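Local coordinates for LRR receptor-like serine/threonine-protein kinase RGI3 (Arabidopsis thaliana, PDB 5HZ0) that acts as a cell-surface receptor for RGF peptide hormones, binding them through its extracellular leucine-rich repeats and relaying the signal that maintains the root stem cell niche, at residues M330-Q335 and L352-L357; D310-T315 and W334-T339; L321-R326 and P343-Q348; W257-S262 and E278-L283. The protein carries 5 engineered substitutions. All blocks are in the same frame, centred on the assembly; numbering follows the deposited sequence.

Contact 1 of 4, residues M330-Q335 and L352-L357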
loop_
_atom_site.group_PDB
_atom_site.type_symbol
_atom_site.label_atom_id
_atom_site.label_comp_id
_atom_site.label_asym_id
_atom_site.label_seq_id
_atom_site.Cartn_x
_atom_site.Cartn_y
_atom_site.Cartn_z
ATOM N N MET A 330 14.149 -4.881 -5.938
ATOM C CA MET A 330 13.275 -5.061 -4.788
ATOM C C MET A 330 13.273 -6.513 -4.334
ATOM O O MET A 330 12.986 -7.420 -5.129
ATOM C CB MET A 330 11.856 -4.627 -5.145
ATOM C CG MET A 330 10.928 -4.537 -3.952
ATOM S SD MET A 330 9.307 -3.900 -4.393
ATOM C CE MET A 330 9.762 -2.338 -5.150
ATOM N N PHE A 331 13.620 -6.738 -3.068
ATOM C CA PHE A 331 13.603 -8.086 -2.532
ATOM C C PHE A 331 12.784 -8.096 -1.220
ATOM O O PHE A 331 13.252 -7.635 -0.158
ATOM C CB PHE A 331 15.057 -8.549 -2.321
ATOM C CG PHE A 331 15.200 -9.940 -1.761
ATOM C CD1 PHE A 331 14.282 -10.935 -2.071
ATOM C CD2 PHE A 331 16.262 -10.251 -0.915
ATOM C CE1 PHE A 331 14.409 -12.222 -1.535
ATOM C CE2 PHE A 331 16.387 -11.527 -0.377
ATOM C CZ PHE A 331 15.454 -12.519 -0.694
ATOM N N PHE A 332 11.570 -8.653 -1.299
ATOM C CA PHE A 332 10.707 -8.795 -0.125
ATOM C C PHE A 332 10.495 -10.271 0.178
ATOM O O PHE A 332 9.787 -10.975 -0.554
ATOM C CB PHE A 332 9.338 -8.119 -0.335
ATOM C CG PHE A 332 9.387 -6.608 -0.366
ATOM C CD1 PHE A 332 10.586 -5.923 -0.211
ATOM C CD2 PHE A 332 8.222 -5.870 -0.547
ATOM C CE1 PHE A 332 10.624 -4.517 -0.254
ATOM C CE2 PHE A 332 8.249 -4.482 -0.584
ATOM C CZ PHE A 332 9.453 -3.799 -0.430
ATOM N N ALA A 333 11.184 -10.740 1.216
ATOM C CA ALA A 333 10.956 -12.044 1.858
ATOM C C ALA A 333 10.309 -12.032 3.269
ATOM O O ALA A 333 10.390 -13.038 3.982
ATOM C CB ALA A 333 12.220 -12.879 1.838
ATOM N N TRP A 334 9.806 -10.882 3.727
ATOM C CA TRP A 334 9.327 -10.756 5.115
ATOM C C TRP A 334 8.164 -11.688 5.483
ATOM O O TRP A 334 7.416 -12.128 4.619
ATOM C CB TRP A 334 9.038 -9.296 5.512
ATOM C CG TRP A 334 7.979 -8.557 4.723
ATOM C CD1 TRP A 334 8.126 -7.964 3.492
ATOM C CD2 TRP A 334 6.622 -8.290 5.134
ATOM N NE1 TRP A 334 6.939 -7.369 3.109
ATOM C CE2 TRP A 334 6.007 -7.555 4.098
ATOM C CE3 TRP A 334 5.872 -8.608 6.274
ATOM C CZ2 TRP A 334 4.680 -7.133 4.175
ATOM C CZ3 TRP A 334 4.561 -8.189 6.346
ATOM C CH2 TRP A 334 3.977 -7.463 5.301
ATOM N N GLN A 335 8.065 -12.014 6.775
ATOM C CA GLN A 335 7.047 -12.937 7.302
ATOM C C GLN A 335 7.151 -14.296 6.631
ATOM O O GLN A 335 6.239 -14.750 5.927
ATOM C CB GLN A 335 5.622 -12.359 7.183
ATOM C CG GLN A 335 4.554 -13.111 7.961
ATOM C CD GLN A 335 4.898 -13.247 9.445
ATOM O OE1 GLN A 335 4.661 -12.330 10.237
ATOM N NE2 GLN A 335 5.492 -14.387 9.816
ATOM N N LEU A 352 19.832 -2.705 -5.819
ATOM C CA LEU A 352 18.773 -2.920 -4.824
ATOM C C LEU A 352 18.250 -1.610 -4.225
ATOM O O LEU A 352 19.000 -0.843 -3.630
ATOM C CB LEU A 352 19.283 -3.808 -3.690
ATOM C CG LEU A 352 19.155 -5.306 -3.953
ATOM C CD1 LEU A 352 19.868 -6.097 -2.870
ATOM C CD2 LEU A 352 17.693 -5.706 -4.090
ATOM N N GLN A 353 16.958 -1.352 -4.411
ATOM C CA GLN A 353 16.307 -0.210 -3.784
ATOM C C GLN A 353 15.731 -0.501 -2.404
ATOM O O GLN A 353 15.826 0.317 -1.487
ATOM C CB GLN A 353 15.290 0.415 -4.730
ATOM C CG GLN A 353 15.972 0.942 -5.985
ATOM C CD GLN A 353 15.013 1.273 -7.107
ATOM O OE1 GLN A 353 13.792 1.280 -6.928
ATOM N NE2 GLN A 353 15.561 1.533 -8.282
ATOM N N ALA A 354 15.111 -1.668 -2.278
ATOM C CA ALA A 354 14.391 -2.035 -1.067
ATOM C C ALA A 354 14.634 -3.482 -0.702
ATOM O O ALA A 354 14.383 -4.396 -1.496
ATOM C CB ALA A 354 12.897 -1.781 -1.244
ATOM N N ILE A 355 15.131 -3.693 0.505
ATOM C CA ILE A 355 15.217 -5.035 1.051
ATOM C C ILE A 355 14.323 -5.114 2.308
ATOM O O ILE A 355 14.553 -4.374 3.261
ATOM C CB ILE A 355 16.665 -5.372 1.439
ATOM C CG1 ILE A 355 17.584 -5.264 0.227
ATOM C CG2 ILE A 355 16.753 -6.761 2.060
ATOM C CD1 ILE A 355 19.053 -5.244 0.593
ATOM N N ASP A 356 13.291 -5.960 2.291
ATOM C CA ASP A 356 12.568 -6.260 3.528
ATOM C C ASP A 356 12.613 -7.758 3.823
ATOM O O ASP A 356 11.938 -8.567 3.171
ATOM C CB ASP A 356 11.112 -5.771 3.453
ATOM C CG ASP A 356 10.388 -5.793 4.822
ATOM O OD1 ASP A 356 10.857 -6.478 5.766
ATOM O OD2 ASP A 356 9.338 -5.112 4.946
ATOM N N LEU A 357 13.439 -8.099 4.810
ATOM C CA LEU A 357 13.571 -9.451 5.371
ATOM C C LEU A 357 12.923 -9.688 6.763
ATOM O O LEU A 357 13.205 -10.700 7.418
ATOM C CB LEU A 357 15.030 -9.909 5.314
ATOM C CG LEU A 357 15.614 -9.835 3.899
ATOM C CD1 LEU A 357 17.084 -10.215 3.869
ATOM C CD2 LEU A 357 14.809 -10.700 2.929
#
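A chi1 of 61° folds the indole of Trp334 in between its own backbone N and carbonyl carbon, while Asp356 turns CG opposite its backbone N (chi1 -168°); together the two rotations bring ring and carboxylate to within 17° of parallel. Asp356 OD2 then lies over one face of the indole, toward its rim and 3.4 Å from Trp334 CD1, and Asp356 OD1 rests against Trp334 CB. The polar ends are engaged elsewhere: Trp334 NE1 and Asp356 OD2 each hydrogen-bond the backbone of the bound peptide, and Asp356 OD1 is bonded to Ser358 OG. On the same face of the strands, Phe332 directs its ring edge at Ala354 CB, 3.7 Å from Phe332 CE1, while Met330 CG packs on a face of that ring. The opposite face, turned to the repeat interior, is apolar: Leu357 CD2 makes an off-centre CH-pi contact with the Phe331 ring and also meets Ala333 CB at 3.6 Å. Parallel pairing sets this register, with Phe331 N donating to Ala354 O at 2.9 Å and Asp356 N to Phe331 O at 3.0 Å; the bond from Ala333 N to Asp356 O is weak. Most of these residues belong to the small-peptide recognition motifs of the receptor. The pair continues the parallel solenoid array, strand 306-308 flanking 330-332 and strand 378-380 flanking 354-356.

Contact 2 of 4, residues D310-T315 and W334-T339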
loop_
_atom_site.group_PDB
_atom_site.type_symbol
_atom_site.label_atom_id
_atom_site.label_comp_id
_atom_site.label_asym_id
_atom_site.label_seq_id
_atom_site.Cartn_x
_atom_site.Cartn_y
_atom_site.Cartn_z
ATOM N N ASP A 310 6.975 -12.423 0.216
ATOM C CA ASP A 310 6.617 -12.202 1.614
ATOM C C ASP A 310 5.312 -12.888 2.028
ATOM O O ASP A 310 4.518 -13.319 1.183
ATOM C CB ASP A 310 6.516 -10.713 1.901
ATOM C CG ASP A 310 5.494 -10.035 1.037
ATOM O OD1 ASP A 310 5.773 -9.844 -0.171
ATOM O OD2 ASP A 310 4.411 -9.692 1.563
ATOM N N ASN A 311 5.141 -13.025 3.345
ATOM C CA ASN A 311 3.953 -13.607 3.940
ATOM C C ASN A 311 3.629 -14.995 3.402
ATOM O O ASN A 311 2.590 -15.222 2.777
ATOM C CB ASN A 311 2.764 -12.661 3.807
ATOM C CG ASN A 311 2.824 -11.517 4.805
ATOM O OD1 ASN A 311 2.399 -11.658 5.953
ATOM N ND2 ASN A 311 3.350 -10.380 4.376
ATOM N N ASN A 312 4.539 -15.921 3.679
ATOM C CA ASN A 312 4.380 -17.319 3.302
ATOM C C ASN A 312 4.959 -18.234 4.383
ATOM O O ASN A 312 5.139 -17.828 5.533
ATOM C CB ASN A 312 5.056 -17.601 1.961
ATOM C CG ASN A 312 4.264 -17.072 0.786
ATOM O OD1 ASN A 312 3.224 -17.624 0.446
ATOM N ND2 ASN A 312 4.754 -15.995 0.155
ATOM N N LEU A 313 5.124 -19.497 4.028
ATOM C CA LEU A 313 5.775 -20.505 4.866
ATOM C C LEU A 313 7.233 -20.886 4.488
ATOM O O LEU A 313 7.702 -21.972 4.831
ATOM C CB LEU A 313 4.854 -21.724 5.077
ATOM C CG LEU A 313 3.430 -21.437 5.605
ATOM C CD1 LEU A 313 2.608 -22.720 5.649
ATOM C CD2 LEU A 313 3.404 -20.733 6.972
ATOM N N ILE A 314 7.890 -20.094 3.653
ATOM C CA ILE A 314 9.201 -20.496 3.099
ATOM C C ILE A 314 10.291 -20.680 4.164
ATOM O O ILE A 314 10.511 -19.806 5.003
ATOM C CB ILE A 314 9.641 -19.524 2.020
ATOM C CG1 ILE A 314 8.494 -19.355 1.018
ATOM C CG2 ILE A 314 10.989 -19.972 1.364
ATOM C CD1 ILE A 314 8.716 -18.256 0.009
ATOM N N THR A 315 10.928 -21.846 4.160
ATOM C CA THR A 315 11.990 -22.154 5.115
ATOM C C THR A 315 13.334 -22.138 4.413
ATOM O O THR A 315 13.398 -22.011 3.208
ATOM C CB THR A 315 11.811 -23.573 5.674
ATOM O OG1 THR A 315 11.536 -24.455 4.583
ATOM C CG2 THR A 315 10.649 -23.632 6.651
ATOM N N TRP A 334 9.806 -10.882 3.727
ATOM C CA TRP A 334 9.327 -10.756 5.115
ATOM C C TRP A 334 8.164 -11.688 5.483
ATOM O O TRP A 334 7.416 -12.128 4.619
ATOM C CB TRP A 334 9.038 -9.296 5.512
ATOM C CG TRP A 334 7.979 -8.557 4.723
ATOM C CD1 TRP A 334 8.126 -7.964 3.492
ATOM C CD2 TRP A 334 6.622 -8.290 5.134
ATOM N NE1 TRP A 334 6.939 -7.369 3.109
ATOM C CE2 TRP A 334 6.007 -7.555 4.098
ATOM C CE3 TRP A 334 5.872 -8.608 6.274
ATOM C CZ2 TRP A 334 4.680 -7.133 4.175
ATOM C CZ3 TRP A 334 4.561 -8.189 6.346
ATOM C CH2 TRP A 334 3.977 -7.463 5.301
ATOM N N GLN A 335 8.065 -12.014 6.775
ATOM C CA GLN A 335 7.047 -12.937 7.302
ATOM C C GLN A 335 7.151 -14.296 6.631
ATOM O O GLN A 335 6.239 -14.750 5.927
ATOM C CB GLN A 335 5.622 -12.359 7.183
ATOM C CG GLN A 335 4.554 -13.111 7.961
ATOM C CD GLN A 335 4.898 -13.247 9.445
ATOM O OE1 GLN A 335 4.661 -12.330 10.237
ATOM N NE2 GLN A 335 5.492 -14.387 9.816
ATOM N N ASN A 336 8.287 -14.938 6.871
ATOM C CA ASN A 336 8.503 -16.319 6.483
ATOM C C ASN A 336 9.208 -17.087 7.599
ATOM O O ASN A 336 9.324 -16.605 8.723
ATOM C CB ASN A 336 9.337 -16.397 5.195
ATOM C CG ASN A 336 8.497 -16.243 3.974
ATOM O OD1 ASN A 336 7.690 -17.124 3.659
ATOM N ND2 ASN A 336 8.650 -15.107 3.281
ATOM N N LYS A 337 9.630 -18.301 7.281
ATOM C CA LYS A 337 10.488 -19.125 8.131
ATOM C C LYS A 337 12.005 -19.119 7.806
ATOM O O LYS A 337 12.704 -20.087 8.124
ATOM C CB LYS A 337 9.933 -20.540 8.254
ATOM C CG LYS A 337 9.029 -20.719 9.426
ATOM C CD LYS A 337 7.712 -20.025 9.263
ATOM C CE LYS A 337 6.924 -20.185 10.574
ATOM N NZ LYS A 337 5.836 -19.179 10.743
ATOM N N LEU A 338 12.479 -18.145 7.036
ATOM C CA LEU A 338 13.899 -18.085 6.671
ATOM C C LEU A 338 14.864 -18.129 7.865
ATOM O O LEU A 338 14.652 -17.430 8.853
ATOM C CB LEU A 338 14.186 -16.820 5.857
ATOM C CG LEU A 338 13.442 -16.589 4.544
ATOM C CD1 LEU A 338 13.823 -15.229 3.987
ATOM C CD2 LEU A 338 13.718 -17.683 3.533
ATOM N N THR A 339 15.930 -18.935 7.758
ATOM C CA THR A 339 17.003 -18.982 8.770
ATOM C C THR A 339 18.379 -18.742 8.170
ATOM O O THR A 339 18.526 -18.626 6.954
ATOM C CB THR A 339 17.110 -20.360 9.433
ATOM O OG1 THR A 339 17.207 -21.357 8.411
ATOM C CG2 THR A 339 15.891 -20.649 10.305
#
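Asn336 reaches across to Ile314 as one rung of the asparagine ladder that runs through leucine-rich repeats. Its CB lies 3.6 Å from Ile314 O; CG, turned opposite the carbonyl carbon (chi1 -84°), carries the amide to the neighbouring coil, 3.9 Å from Ile314 N. At the tip, Asn336 OD1 accepts the backbone N-H of Ile314 at 3.0 Å, the donor tilted 30° from the carbonyl plane, while ND2 donates to Ala333 O and, one repeat back, to Ile309 O. Asn312 repeats the pattern one coil earlier, bonding Ile309 O and Ile290 N. The backbones pair directly: Asn311 N donates to Trp334 O at 2.8 Å and Asn312 N to Gln335 O at 3.1 Å. Asp310 CB stands over the five-membered ring of Trp334, a CH-pi contact. Asn311 holds its amide almost upright on the same face, 82° from the ring plane, ND2 3.1 Å from Trp334 CH2; ND2 also donates to Asp310 OD2 at 3.1 Å, the acceptor lying in the Asn311 amide plane.

Contact 3 of 4, residues L321-R326 and P343-Q348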
loop_
_atom_site.group_PDB
_atom_site.type_symbol
_atom_site.label_atom_id
_atom_site.label_comp_id
_atom_site.label_asym_id
_atom_site.label_seq_id
_atom_site.Cartn_x
_atom_site.Cartn_y
_atom_site.Cartn_z
ATOM N N LEU A 321 23.768 -17.428 -4.365
ATOM C CA LEU A 321 23.745 -17.222 -5.824
ATOM C C LEU A 321 22.816 -16.088 -6.238
ATOM O O LEU A 321 22.681 -15.763 -7.412
ATOM C CB LEU A 321 23.431 -18.505 -6.596
ATOM C CG LEU A 321 24.625 -19.456 -6.680
ATOM C CD1 LEU A 321 24.295 -20.723 -7.467
ATOM C CD2 LEU A 321 25.821 -18.742 -7.264
ATOM N N MET A 322 22.151 -15.516 -5.250
ATOM C CA MET A 322 21.389 -14.296 -5.420
ATOM C C MET A 322 22.234 -13.188 -6.055
ATOM O O MET A 322 21.695 -12.263 -6.674
ATOM C CB MET A 322 20.890 -13.836 -4.057
ATOM C CG MET A 322 19.580 -13.130 -4.114
ATOM S SD MET A 322 18.175 -14.067 -3.477
ATOM C CE MET A 322 16.977 -12.773 -3.731
ATOM N N SER A 323 23.555 -13.274 -5.900
ATOM C CA SER A 323 24.449 -12.318 -6.570
ATOM C C SER A 323 24.263 -12.308 -8.095
ATOM O O SER A 323 24.511 -11.301 -8.755
ATOM C CB SER A 323 25.904 -12.609 -6.217
ATOM O OG SER A 323 26.104 -14.001 -6.034
ATOM N N ASN A 324 23.790 -13.416 -8.651
ATOM C CA ASN A 324 23.533 -13.479 -10.082
ATOM C C ASN A 324 22.401 -12.598 -10.582
ATOM O O ASN A 324 22.362 -12.266 -11.768
ATOM C CB ASN A 324 23.319 -14.914 -10.549
ATOM C CG ASN A 324 24.612 -15.603 -10.877
ATOM O OD1 ASN A 324 25.293 -15.236 -11.834
ATOM N ND2 ASN A 324 24.974 -16.597 -10.080
ATOM N N LEU A 325 21.488 -12.185 -9.706
ATOM C CA LEU A 325 20.429 -11.338 -10.212
ATOM C C LEU A 325 20.941 -9.926 -10.062
ATOM O O LEU A 325 20.832 -9.315 -8.996
ATOM C CB LEU A 325 19.184 -11.522 -9.363
ATOM C CG LEU A 325 18.853 -12.984 -9.082
ATOM C CD1 LEU A 325 17.944 -13.102 -7.900
ATOM C CD2 LEU A 325 18.218 -13.582 -10.322
ATOM N N ARG A 326 21.421 -9.385 -11.179
ATOM C CA ARG A 326 22.162 -8.141 -11.162
ATOM C C ARG A 326 21.239 -6.977 -11.410
ATOM O O ARG A 326 21.628 -5.830 -11.258
ATOM C CB ARG A 326 23.281 -8.166 -12.207
ATOM C CG ARG A 326 24.393 -9.150 -11.889
ATOM C CD ARG A 326 25.143 -8.738 -10.631
ATOM N NE ARG A 326 26.042 -9.789 -10.176
ATOM C CZ ARG A 326 27.258 -9.989 -10.669
ATOM N NH1 ARG A 326 27.720 -9.199 -11.630
ATOM N NH2 ARG A 326 28.008 -10.976 -10.198
ATOM N N PRO A 343 23.142 -13.434 3.356
ATOM C CA PRO A 343 24.361 -13.556 2.530
ATOM C C PRO A 343 24.940 -12.209 2.139
ATOM O O PRO A 343 24.211 -11.379 1.592
ATOM C CB PRO A 343 23.865 -14.277 1.263
ATOM C CG PRO A 343 22.351 -14.011 1.235
ATOM C CD PRO A 343 21.951 -13.998 2.691
ATOM N N GLN A 344 26.236 -12.013 2.368
ATOM C CA GLN A 344 26.924 -10.810 1.888
ATOM C C GLN A 344 26.823 -10.611 0.369
ATOM O O GLN A 344 26.780 -9.476 -0.108
ATOM C CB GLN A 344 28.393 -10.802 2.332
ATOM C CG GLN A 344 29.219 -11.976 1.824
ATOM C CD GLN A 344 30.014 -11.644 0.565
ATOM O OE1 GLN A 344 30.386 -10.490 0.335
ATOM N NE2 GLN A 344 30.274 -12.660 -0.257
ATOM N N SER A 345 26.755 -11.709 -0.384
ATOM C CA SER A 345 26.720 -11.641 -1.848
ATOM C C SER A 345 25.480 -10.942 -2.374
ATOM O O SER A 345 25.384 -10.610 -3.553
ATOM C CB SER A 345 26.817 -13.029 -2.465
ATOM O OG SER A 345 25.851 -13.915 -1.926
ATOM N N LEU A 346 24.525 -10.714 -1.496
ATOM C CA LEU A 346 23.344 -9.955 -1.863
ATOM C C LEU A 346 23.737 -8.518 -2.227
ATOM O O LEU A 346 23.057 -7.855 -3.014
ATOM C CB LEU A 346 22.344 -9.981 -0.715
ATOM C CG LEU A 346 20.920 -9.531 -0.996
ATOM C CD1 LEU A 346 20.327 -10.338 -2.130
ATOM C CD2 LEU A 346 20.101 -9.689 0.284
ATOM N N SER A 347 24.845 -8.052 -1.660
ATOM C CA SER A 347 25.387 -6.741 -2.015
ATOM C C SER A 347 25.934 -6.666 -3.452
ATOM O O SER A 347 26.161 -5.569 -3.961
ATOM C CB SER A 347 26.493 -6.334 -1.048
ATOM O OG SER A 347 27.615 -7.182 -1.208
ATOM N N GLN A 348 26.153 -7.808 -4.109
ATOM C CA GLN A 348 26.519 -7.755 -5.526
ATOM C C GLN A 348 25.346 -7.371 -6.410
ATOM O O GLN A 348 25.515 -7.146 -7.602
ATOM C CB GLN A 348 27.127 -9.062 -6.010
ATOM C CG GLN A 348 28.486 -9.338 -5.434
ATOM C CD GLN A 348 28.968 -10.704 -5.811
ATOM O OE1 GLN A 348 28.931 -11.087 -6.987
ATOM N NE2 GLN A 348 29.404 -11.473 -4.813
#
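Apolar packing joins Met322 to Leu346, whose side chains run side by side in the same direction, with Met322 CG 3.5 Å from Leu346 CD1. Leu346 gets there by placing CG opposite its backbone N (chi1 -166°) and then bending at chi2, and both residues also rest on Phe331 beneath them. A second set of contacts brings carbon against polar groups: Ser323 CB touches both Ser345 O, at 3.4 Å, and the amide end of Gln348, whose OE1 is 3.5 Å away. The side chain of Gln348 runs extended beyond CG, which lays it along Ser323 and carries its amide to the guanidinium of Arg326. Those two flat groups cross with their planes 62° apart.

Most of the clear hydrogen bonds lie within each turn. Arg326 NE donates to Ser323 O at 2.6 Å, the acceptor lying close to the guanidinium plane, which helps to set the rotation of the arginine tip. Ser323 OG and Ser345 OG, one from each segment, both bond Ser320 O, so a single carbonyl ties the two turns together. Within the turns, bonds such as Asn324 N to Leu321 O, 2.9 Å, and Gln348 N to Ser345 O, 3.0 Å, span three residues and define 3-10 geometry. Short 3-10 turns stacked in this way, held mainly by side-chain packing, form the convex side of a plant leucine-rich-repeat solenoid.

Contact 4 of 4, residues W257-S262 and E278-L283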
loop_
_atom_site.group_PDB
_atom_site.type_symbol
_atom_site.label_atom_id
_atom_site.label_comp_id
_atom_site.label_asym_id
_atom_site.label_seq_id
_atom_site.Cartn_x
_atom_site.Cartn_y
_atom_site.Cartn_z
ATOM N N TRP A 257 7.202 -12.585 -18.507
ATOM C CA TRP A 257 7.987 -11.596 -17.778
ATOM C C TRP A 257 7.404 -11.141 -16.443
ATOM O O TRP A 257 8.128 -10.624 -15.582
ATOM C CB TRP A 257 8.288 -10.395 -18.683
ATOM C CG TRP A 257 7.102 -9.533 -18.966
ATOM C CD1 TRP A 257 6.197 -9.688 -19.965
ATOM C CD2 TRP A 257 6.699 -8.374 -18.234
ATOM N NE1 TRP A 257 5.261 -8.693 -19.908
ATOM C CE2 TRP A 257 5.550 -7.872 -18.852
ATOM C CE3 TRP A 257 7.214 -7.706 -17.126
ATOM C CZ2 TRP A 257 4.903 -6.737 -18.401
ATOM C CZ3 TRP A 257 6.577 -6.574 -16.686
ATOM C CH2 TRP A 257 5.433 -6.102 -17.320
ATOM N N LEU A 258 6.109 -11.379 -16.257
ATOM C CA LEU A 258 5.416 -10.985 -15.026
ATOM C C LEU A 258 4.519 -12.124 -14.536
ATOM O O LEU A 258 3.735 -12.684 -15.301
ATOM C CB LEU A 258 4.625 -9.668 -15.216
ATOM C CG LEU A 258 3.635 -9.222 -14.106
ATOM C CD1 LEU A 258 4.197 -9.336 -12.695
ATOM C CD2 LEU A 258 3.135 -7.807 -14.320
ATOM N N ILE A 259 4.688 -12.487 -13.269
ATOM C CA ILE A 259 3.823 -13.448 -12.593
ATOM C C ILE A 259 3.368 -12.879 -11.246
ATOM O O ILE A 259 4.184 -12.636 -10.361
ATOM C CB ILE A 259 4.547 -14.791 -12.323
ATOM C CG1 ILE A 259 5.002 -15.441 -13.622
ATOM C CG2 ILE A 259 3.629 -15.756 -11.515
ATOM C CD1 ILE A 259 5.721 -16.756 -13.419
ATOM N N ASP A 260 2.070 -12.655 -11.088
ATOM C CA ASP A 260 1.572 -12.181 -9.800
ATOM C C ASP A 260 0.425 -13.063 -9.319
ATOM O O ASP A 260 -0.680 -13.049 -9.874
ATOM C CB ASP A 260 1.126 -10.732 -9.926
ATOM C CG ASP A 260 0.965 -10.047 -8.592
ATOM O OD1 ASP A 260 0.786 -10.739 -7.569
ATOM O OD2 ASP A 260 1.000 -8.800 -8.574
ATOM N N PHE A 261 0.742 -13.876 -8.316
ATOM C CA PHE A 261 -0.203 -14.752 -7.610
ATOM C C PHE A 261 -0.508 -14.251 -6.194
ATOM O O PHE A 261 -0.995 -15.006 -5.367
ATOM C CB PHE A 261 0.291 -16.195 -7.576
ATOM C CG PHE A 261 0.505 -16.815 -8.938
ATOM C CD1 PHE A 261 -0.102 -16.300 -10.062
ATOM C CD2 PHE A 261 1.308 -17.927 -9.077
ATOM C CE1 PHE A 261 0.091 -16.882 -11.296
ATOM C CE2 PHE A 261 1.485 -18.514 -10.297
ATOM C CZ PHE A 261 0.880 -17.990 -11.409
ATOM N N SER A 262 -0.099 -13.033 -5.869
ATOM C CA SER A 262 -0.254 -12.526 -4.510
ATOM C C SER A 262 -1.693 -12.656 -3.974
ATOM O O SER A 262 -2.632 -12.687 -4.753
ATOM C CB SER A 262 0.198 -11.065 -4.443
ATOM O OG SER A 262 1.340 -10.834 -5.261
ATOM N N GLU A 278 13.846 -16.941 -18.868
ATOM C CA GLU A 278 14.969 -16.026 -19.054
ATOM C C GLU A 278 14.495 -14.590 -19.145
ATOM O O GLU A 278 15.290 -13.656 -19.051
ATOM C CB GLU A 278 15.724 -16.370 -20.328
ATOM C CG GLU A 278 16.301 -17.765 -20.386
ATOM C CD GLU A 278 17.493 -17.834 -21.329
ATOM O OE1 GLU A 278 17.396 -17.316 -22.470
ATOM O OE2 GLU A 278 18.537 -18.382 -20.916
ATOM N N ASN A 279 13.199 -14.426 -19.383
ATOM C CA ASN A 279 12.581 -13.109 -19.421
ATOM C C ASN A 279 11.844 -12.625 -18.153
ATOM O O ASN A 279 11.217 -11.571 -18.181
ATOM C CB ASN A 279 11.712 -12.969 -20.670
ATOM C CG ASN A 279 12.519 -13.141 -21.943
ATOM O OD1 ASN A 279 13.424 -12.357 -22.224
ATOM N ND2 ASN A 279 12.208 -14.171 -22.708
ATOM N N LEU A 280 11.904 -13.366 -17.047
ATOM C CA LEU A 280 11.104 -12.973 -15.881
ATOM C C LEU A 280 11.696 -11.739 -15.209
ATOM O O LEU A 280 12.820 -11.755 -14.711
ATOM C CB LEU A 280 11.069 -14.121 -14.876
ATOM C CG LEU A 280 10.130 -14.066 -13.663
ATOM C CD1 LEU A 280 8.640 -13.980 -14.069
ATOM C CD2 LEU A 280 10.396 -15.276 -12.786
ATOM N N GLN A 281 10.943 -10.646 -15.250
ATOM C CA GLN A 281 11.262 -9.423 -14.517
ATOM C C GLN A 281 10.645 -9.380 -13.121
ATOM O O GLN A 281 11.246 -8.891 -12.167
ATOM C CB GLN A 281 10.882 -8.173 -15.326
ATOM C CG GLN A 281 11.659 -8.067 -16.602
ATOM C CD GLN A 281 11.236 -6.907 -17.472
ATOM O OE1 GLN A 281 10.792 -5.866 -16.985
ATOM N NE2 GLN A 281 11.371 -7.084 -18.777
ATOM N N GLU A 282 9.406 -9.838 -13.025
ATOM C CA GLU A 282 8.675 -9.673 -11.784
ATOM C C GLU A 282 7.968 -10.951 -11.312
ATOM O O GLU A 282 7.139 -11.521 -12.039
ATOM C CB GLU A 282 7.698 -8.509 -11.907
ATOM C CG GLU A 282 6.948 -8.222 -10.618
ATOM C CD GLU A 282 6.407 -6.813 -10.567
ATOM O OE1 GLU A 282 6.835 -5.977 -11.399
ATOM O OE2 GLU A 282 5.561 -6.541 -9.690
ATOM N N LEU A 283 8.339 -11.400 -10.112
ATOM C CA LEU A 283 7.658 -12.515 -9.444
ATOM C C LEU A 283 7.053 -12.055 -8.107
ATOM O O LEU A 283 7.769 -11.748 -7.145
ATOM C CB LEU A 283 8.609 -13.699 -9.222
ATOM C CG LEU A 283 8.077 -14.937 -8.475
ATOM C CD1 LEU A 283 6.809 -15.536 -9.099
ATOM C CD2 LEU A 283 9.148 -16.016 -8.381
#
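Ile259 packs against two leucines of the next repeat: its CG1 meets Leu280 CD1 at 3.9 Å, the side chains crossing at about a right angle, and its CG2 meets Leu283 CD1 at 4.0 Å, the two lying side by side. On the other face of the strands, Leu258 runs alongside Glu282, its CD1 3.6 Å from Glu282 CG. Glu282 turns CG opposite its backbone N (chi1 -177°) and stays extended, which carries the carboxylate past the leucine to a polar side chain of the bound peptide, bonded to OE2.

The backbone sets this alignment. Two donors share Trp257 O: Gln281 N, at 2.8 Å, on a lone pair in the carbonyl plane, and Glu282 N, at 3.0 Å, nearly in line with the C=O bond. Ile259 N returns a bond to Glu282 O at 2.9 Å. Trp257 CB lies against Asn279 O, and Leu258 CB covers one face of its indole.

Farther out, the ring of Phe261 lies centred over Ile259 CG2. Asp260 OD1 accepts Ser262 N at 3.0 Å in an Asx turn, which orients the carboxylate and leaves OD2 to bond the peptide backbone. Asp260 and Glu282 therefore face the hormone from adjacent parallel strands, apolar residues backing them in the interior: the inner, ligand-binding surface of a leucine-rich-repeat receptor, where both residues belong to small-peptide recognition motifs.

Contacts 1 and 4 pair successive strands of the same parallel array, both with peptide-binding carboxylates on one face and apolar packing on the other, yet their nearest atoms are about 7 Å apart. Contacts 2 and 3 join the predicted repeats 14 and 15 at different points of the coil, and contact 1 joins 15 to 16. Contact 2, partly exposed, relies on asparagine and backbone bonds; buried contact 3 relies mainly on van der Waals packing between its segments. Contact 1 is the meeting point: it shares Trp334 with contact 2, so Asp356 and Asp310 cover opposite indole faces, and its Phe331 touches Met322 of contact 3, CZ to CE 3.4 Å.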